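Local coordinates for PPC domain-containing protein (Archaeoglobus fulgidus, PDB 2H6L) that is of unknown function but binds zinc and assembles from three copies of a single PPC-domain chain, at residues 37-42 against 74-79. Numbering follows the deposited sequence.
Sequences AAHISA and SLSGNV
Ile40 fits between Val79 and Leu75 on one face of two antiparallel strands, 38-42 and 74-79. Its CD1 presses on Val79 CG2 at 3.4 Å, tighter than usual carbon contact, the two side chains meeting at about a right angle. Its other branch, CG2, anti to the backbone N while CG1 lies anti to the carbonyl carbon (chi1 -63°), approaches Leu75 CD2 at 4.1 Å. Gly77, directly across from Ile40, brings no side chain to this face. Ala42 CB rests against both methyls of Leu75, 3.8 Å from CD2, and Ala38 CB lies alongside Val79 CB. Helix 22-33 covers this apolar layer, Leu22 touching Leu75 and Leu30 touching Val79. The pair belongs to the antiparallel sheet of the PPC domain: strand 113-119 flanks 38-42, and strand 85-96, which carries zinc ligands His89 and His91, flanks 74-79. Backbone bonds join the strands at Ala38-Val79 and Ile40-Gly77, with Ile40 N reaching Gly77 O at 2.7 Å. A water accepts from Leu75 N (3.1 Å) and donates to Ala42 O (2.7 Å), tying the two strands there.

The opposite face is polar and lies at the trimer interface. With CG anti to the backbone N (chi1 176°), the His39 ring leans across the strand pair, CD2 lying 3.4 Å from Gly77 O in an oblique approach. The ring stacks on Phe116 of the second subunit, and NE2 makes a weak hydrogen bond to Ser41 OG of that subunit; Ser41 OG has the matching weak bond with His39 NE2 of the third. A leucine at His39 would probably leave that serine without its nitrogen partner and Phe116 without its stacked ring. Across the strands from His39, as its non-hydrogen-bonded partner, Asn78 hydrogen-bonds through ND2 to Glu114 OE1 of the second subunit, its side chain also touching zinc-binding His89.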
loop_
_atom_site.group_PDB
_atom_site.type_symbol
_atom_site.label_atom_id
_atom_site.label_comp_id
_atom_site.label_asym_id
_atom_site.label_seq_id
_atom_site.Cartn_x
_atom_site.Cartn_y
_atom_site.Cartn_z
ATOM N N ALA A 37 11.094 10.597 -10.210
ATOM C CA ALA A 37 10.974 10.110 -8.841
ATOM C C ALA A 37 9.496 10.126 -8.466
ATOM O O ALA A 37 8.804 11.108 -8.717
ATOM C CB ALA A 37 11.771 11.007 -7.897
ATOM N N ALA A 38 9.011 9.038 -7.877
ATOM C CA ALA A 38 7.604 8.961 -7.495
ATOM C C ALA A 38 7.269 7.749 -6.643
ATOM O O ALA A 38 8.067 6.821 -6.512
ATOM C CB ALA A 38 6.730 8.950 -8.746
ATOM N N HIS A 39 6.079 7.787 -6.049
ATOM C CA HIS A 39 5.570 6.687 -5.246
ATOM C C HIS A 39 4.470 6.089 -6.112
ATOM O O HIS A 39 3.710 6.827 -6.741
ATOM C CB HIS A 39 4.967 7.188 -3.937
ATOM C CG HIS A 39 4.334 6.106 -3.119
ATOM N ND1 HIS A 39 3.051 6.201 -2.624
ATOM C CD2 HIS A 39 4.813 4.911 -2.701
ATOM C CE1 HIS A 39 2.767 5.111 -1.935
ATOM N NE2 HIS A 39 3.820 4.312 -1.966
ATOM N N ILE A 40 4.385 4.764 -6.143
ATOM C CA ILE A 40 3.401 4.075 -6.965
ATOM C C ILE A 40 2.509 3.128 -6.184
ATOM O O ILE A 40 2.964 2.435 -5.277
ATOM C CB ILE A 40 4.088 3.228 -8.047
ATOM C CG1 ILE A 40 4.876 4.127 -9.000
ATOM C CG2 ILE A 40 3.055 2.393 -8.786
ATOM C CD1 ILE A 40 5.784 3.346 -9.941
ATOM N N SER A 41 1.239 3.083 -6.573
ATOM C CA SER A 41 0.276 2.195 -5.947
ATOM C C SER A 41 -0.767 1.792 -6.995
ATOM O O SER A 41 -1.100 2.581 -7.870
ATOM C CB SER A 41 -0.405 2.899 -4.783
ATOM O OG SER A 41 -1.304 2.021 -4.140
ATOM N N ALA A 42 -1.271 0.566 -6.915
ATOM C CA ALA A 42 -2.278 0.118 -7.874
ATOM C C ALA A 42 -3.092 -1.061 -7.372
ATOM O O ALA A 42 -2.679 -1.775 -6.458
ATOM C CB ALA A 42 -1.607 -0.249 -9.205
ATOM N N SER A 74 -2.350 -6.255 -3.929
ATOM C CA SER A 74 -1.521 -5.162 -3.453
ATOM C C SER A 74 -0.381 -4.928 -4.438
ATOM O O SER A 74 0.297 -5.868 -4.850
ATOM C CB SER A 74 -0.947 -5.490 -2.069
ATOM O OG SER A 74 -0.103 -4.445 -1.614
ATOM N N LEU A 75 -0.198 -3.670 -4.818
ATOM C CA LEU A 75 0.858 -3.266 -5.738
ATOM C C LEU A 75 1.408 -1.953 -5.198
ATOM O O LEU A 75 0.685 -0.965 -5.064
ATOM C CB LEU A 75 0.300 -3.075 -7.153
ATOM C CG LEU A 75 1.353 -2.933 -8.262
ATOM C CD1 LEU A 75 0.750 -3.388 -9.578
ATOM C CD2 LEU A 75 1.863 -1.495 -8.349
ATOM N N SER A 76 2.690 -1.948 -4.872
ATOM C CA SER A 76 3.309 -0.757 -4.319
ATOM C C SER A 76 4.749 -0.622 -4.789
ATOM O O SER A 76 5.419 -1.611 -5.048
ATOM C CB SER A 76 3.271 -0.825 -2.791
ATOM O OG SER A 76 4.017 0.239 -2.236
ATOM N N GLY A 77 5.230 0.605 -4.901
ATOM C CA GLY A 77 6.598 0.769 -5.341
ATOM C C GLY A 77 7.011 2.203 -5.540
ATOM O O GLY A 77 6.329 3.130 -5.110
ATOM N N ASN A 78 8.139 2.385 -6.212
ATOM C CA ASN A 78 8.650 3.714 -6.448
ATOM C C ASN A 78 9.318 3.845 -7.809
ATOM O O ASN A 78 9.608 2.854 -8.487
ATOM C CB ASN A 78 9.655 4.065 -5.352
ATOM C CG ASN A 78 10.800 3.084 -5.292
ATOM O OD1 ASN A 78 11.566 2.949 -6.251
ATOM N ND2 ASN A 78 10.924 2.382 -4.170
ATOM N N VAL A 79 9.550 5.093 -8.192
ATOM C CA VAL A 79 10.205 5.428 -9.447
ATOM C C VAL A 79 11.498 6.141 -9.096
ATOM O O VAL A 79 11.533 6.965 -8.179
ATOM C CB VAL A 79 9.357 6.394 -10.293
ATOM C CG1 VAL A 79 10.155 6.851 -11.505
ATOM C CG2 VAL A 79 8.062 5.723 -10.714
HETATM O O HOH W 1 -1.932 -1.293 -3.873
#